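Local atomic coordinates of SsfX3 (PDB entry 3SKV), a protein that probably transfers a salicylyl group onto a tetracycline intermediate during antibiotic biosynthesis, using a GDSL-family acyltransferase domain joined to a jelly-roll domain. Residues P40-V48 and S83-T91. The protein carries 1 engineered substitution. Numbering follows the deposited sequence.
Sequences PALTYRGAV and SGVRLHLRT. Engineered in segment 83-91: His88 (natural residue Cys).
His88 O is gripped twice: Thr43 N donates to it at 3.2 Å, and a water donates from 3.1 Å. That water also donates to Ala41 O and accepts from Thr43 OG1, tying the start of 40-48 to its partner strand. The return bond, His88 N to Thr43 O, is shorter at 2.8 Å. Two further bonds join Arg45 and Arg86 N to O in both directions, so 43-45 pairs antiparallel with 86-91 at one margin of the jelly-roll sheet.

The face bearing Tyr44 and Leu87 is largely apolar here. Leu87, its CG swung anti to the backbone N (chi1 173°), lays CD1 over the Tyr44 ring, 3.7 Å from its centroid, Tyr44 OH being hydrogen-bonded to Pro37 O, while Leu42 CD2 meets Leu89 CD2 at 3.7 Å.

The other face, with Arg45, Arg86 and His88, carries cationic groups. Arg45 CG sits squarely above the ring of the engineered His88, 3.9 Å from its centroid, and the guanidinium stands nearly upright to that ring, planes 78° apart. Arg45 CB in turn lies over the centre of the Arg86 guanidinium, whose NH1 reaches back to Gly84 O at 2.7 Å. Asp181 OD2 forms a salt bridge with Arg45 NH2 and accepts a hydrogen bond from ND1 of the engineered His88; Asp219 OD1 forms a salt bridge with Arg86 NH2. Acidic partners on this face probably offset the two neighbouring arginine charges, and through Asp219 and Leu220 O the sheet is pinned to the 219-223 strand of the GDSL-type parallel sheet, linking the two domains.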
# COMPACT_ATOMS: atom_id res chain seq x y z
N PRO A 40 -18.51 -1.71 -16.18
CA PRO A 40 -18.00 -3.07 -15.93
C PRO A 40 -16.63 -3.39 -16.53
O PRO A 40 -16.02 -4.36 -16.11
CB PRO A 40 -19.11 -3.98 -16.49
CG PRO A 40 -19.80 -3.15 -17.50
CD PRO A 40 -19.79 -1.76 -16.93
N ALA A 41 -16.14 -2.61 -17.52
CA ALA A 41 -14.82 -2.84 -18.13
C ALA A 41 -13.70 -2.34 -17.20
O ALA A 41 -12.56 -2.78 -17.36
CB ALA A 41 -14.72 -2.18 -19.51
N LEU A 42 -14.02 -1.46 -16.22
CA LEU A 42 -13.02 -0.93 -15.27
C LEU A 42 -12.81 -1.87 -14.09
O LEU A 42 -13.76 -2.48 -13.59
CB LEU A 42 -13.31 0.51 -14.76
CG LEU A 42 -13.72 1.58 -15.81
CD1 LEU A 42 -13.93 2.92 -15.17
CD2 LEU A 42 -12.73 1.68 -16.96
N THR A 43 -11.54 -2.00 -13.69
CA THR A 43 -11.08 -2.81 -12.57
C THR A 43 -10.25 -1.90 -11.67
O THR A 43 -9.31 -1.25 -12.15
CB THR A 43 -10.25 -4.05 -13.05
OG1 THR A 43 -10.97 -4.81 -14.03
CG2 THR A 43 -9.87 -4.97 -11.91
N TYR A 44 -10.59 -1.86 -10.38
CA TYR A 44 -9.84 -1.13 -9.37
C TYR A 44 -9.07 -2.17 -8.61
O TYR A 44 -9.64 -3.09 -8.03
CB TYR A 44 -10.76 -0.34 -8.44
CG TYR A 44 -11.48 0.79 -9.14
CD1 TYR A 44 -12.67 0.55 -9.84
CD2 TYR A 44 -10.99 2.09 -9.11
CE1 TYR A 44 -13.33 1.57 -10.52
CE2 TYR A 44 -11.66 3.13 -9.76
CZ TYR A 44 -12.83 2.86 -10.46
OH TYR A 44 -13.47 3.87 -11.13
N ARG A 45 -7.76 -2.10 -8.71
CA ARG A 45 -6.92 -3.05 -8.02
C ARG A 45 -6.37 -2.34 -6.79
O ARG A 45 -6.16 -1.13 -6.80
CB ARG A 45 -5.82 -3.59 -8.96
CG ARG A 45 -6.39 -4.17 -10.26
CD ARG A 45 -6.06 -5.63 -10.48
NE ARG A 45 -6.32 -6.05 -11.87
CZ ARG A 45 -7.02 -7.14 -12.23
NH1 ARG A 45 -7.56 -7.92 -11.31
NH2 ARG A 45 -7.20 -7.42 -13.52
N GLY A 46 -6.22 -3.08 -5.72
CA GLY A 46 -5.75 -2.50 -4.46
C GLY A 46 -6.82 -1.78 -3.66
O GLY A 46 -6.50 -1.17 -2.63
N ALA A 47 -8.09 -1.84 -4.11
CA ALA A 47 -9.22 -1.23 -3.36
C ALA A 47 -10.09 -2.35 -2.76
O ALA A 47 -10.32 -3.37 -3.40
CB ALA A 47 -10.05 -0.32 -4.25
N VAL A 48 -10.53 -2.18 -1.51
CA VAL A 48 -11.38 -3.16 -0.83
C VAL A 48 -12.85 -2.88 -1.17
O VAL A 48 -13.59 -3.80 -1.48
CB VAL A 48 -11.07 -3.15 0.68
CG1 VAL A 48 -12.08 -3.97 1.48
CG2 VAL A 48 -9.64 -3.63 0.93
N SER A 83 -3.44 4.87 -1.66
CA SER A 83 -2.12 4.26 -1.64
C SER A 83 -2.15 2.79 -2.11
O SER A 83 -2.83 1.94 -1.51
CB SER A 83 -1.53 4.37 -0.24
OG SER A 83 -0.12 4.33 -0.33
N GLY A 84 -1.44 2.52 -3.21
CA GLY A 84 -1.38 1.20 -3.83
C GLY A 84 -2.62 0.89 -4.66
O GLY A 84 -2.78 -0.23 -5.14
N VAL A 85 -3.52 1.87 -4.81
CA VAL A 85 -4.75 1.68 -5.59
C VAL A 85 -4.48 2.02 -7.05
O VAL A 85 -3.85 3.04 -7.37
CB VAL A 85 -5.98 2.47 -5.02
CG1 VAL A 85 -7.23 2.28 -5.91
CG2 VAL A 85 -6.27 2.08 -3.57
N ARG A 86 -4.95 1.16 -7.95
CA ARG A 86 -4.84 1.43 -9.38
C ARG A 86 -6.07 1.14 -10.18
O ARG A 86 -6.87 0.30 -9.78
CB ARG A 86 -3.51 0.98 -10.02
CG ARG A 86 -3.20 -0.44 -9.83
CD ARG A 86 -2.17 -0.71 -8.77
NE ARG A 86 -2.02 -2.15 -8.79
CZ ARG A 86 -2.45 -2.97 -7.84
NH1 ARG A 86 -2.86 -2.48 -6.68
NH2 ARG A 86 -2.38 -4.28 -8.01
N LEU A 87 -6.30 1.93 -11.22
CA LEU A 87 -7.42 1.76 -12.13
C LEU A 87 -6.88 1.12 -13.43
O LEU A 87 -5.97 1.66 -14.05
CB LEU A 87 -8.14 3.11 -12.38
CG LEU A 87 -9.25 3.09 -13.45
CD1 LEU A 87 -10.42 2.18 -13.04
CD2 LEU A 87 -9.76 4.49 -13.76
N HIS A 88 -7.40 -0.05 -13.80
CA HIS A 88 -6.98 -0.76 -15.01
C HIS A 88 -8.09 -0.75 -16.03
O HIS A 88 -9.27 -0.90 -15.69
CB HIS A 88 -6.66 -2.23 -14.70
CG HIS A 88 -5.40 -2.49 -13.94
ND1 HIS A 88 -4.71 -3.66 -14.10
CD2 HIS A 88 -4.80 -1.76 -12.98
CE1 HIS A 88 -3.68 -3.60 -13.27
NE2 HIS A 88 -3.70 -2.48 -12.56
N LEU A 89 -7.70 -0.61 -17.30
CA LEU A 89 -8.59 -0.66 -18.46
C LEU A 89 -7.77 -0.96 -19.69
O LEU A 89 -6.63 -0.52 -19.78
CB LEU A 89 -9.45 0.62 -18.67
CG LEU A 89 -8.72 1.95 -18.81
CD1 LEU A 89 -8.57 2.32 -20.25
CD2 LEU A 89 -9.46 3.05 -18.12
N ARG A 90 -8.35 -1.69 -20.64
CA ARG A 90 -7.71 -1.93 -21.91
C ARG A 90 -8.40 -1.01 -22.91
O ARG A 90 -9.64 -0.93 -22.93
CB ARG A 90 -7.81 -3.40 -22.33
CG ARG A 90 -7.04 -4.35 -21.41
CD ARG A 90 -6.88 -5.72 -22.06
NE ARG A 90 -6.18 -5.62 -23.34
CZ ARG A 90 -4.85 -5.58 -23.47
NH1 ARG A 90 -4.07 -5.73 -22.41
NH2 ARG A 90 -4.31 -5.44 -24.67
N THR A 91 -7.61 -0.27 -23.70
CA THR A 91 -8.12 0.66 -24.71
C THR A 91 -7.14 0.88 -25.85
O THR A 91 -5.92 0.77 -25.66
CB THR A 91 -8.56 2.02 -24.08
OG1 THR A 91 -9.39 2.71 -25.02
CG2 THR A 91 -7.37 2.92 -23.66
O HOH W 1 -10.34 -3.71 -16.35
O HOH W 2 -3.54 -0.94 -2.04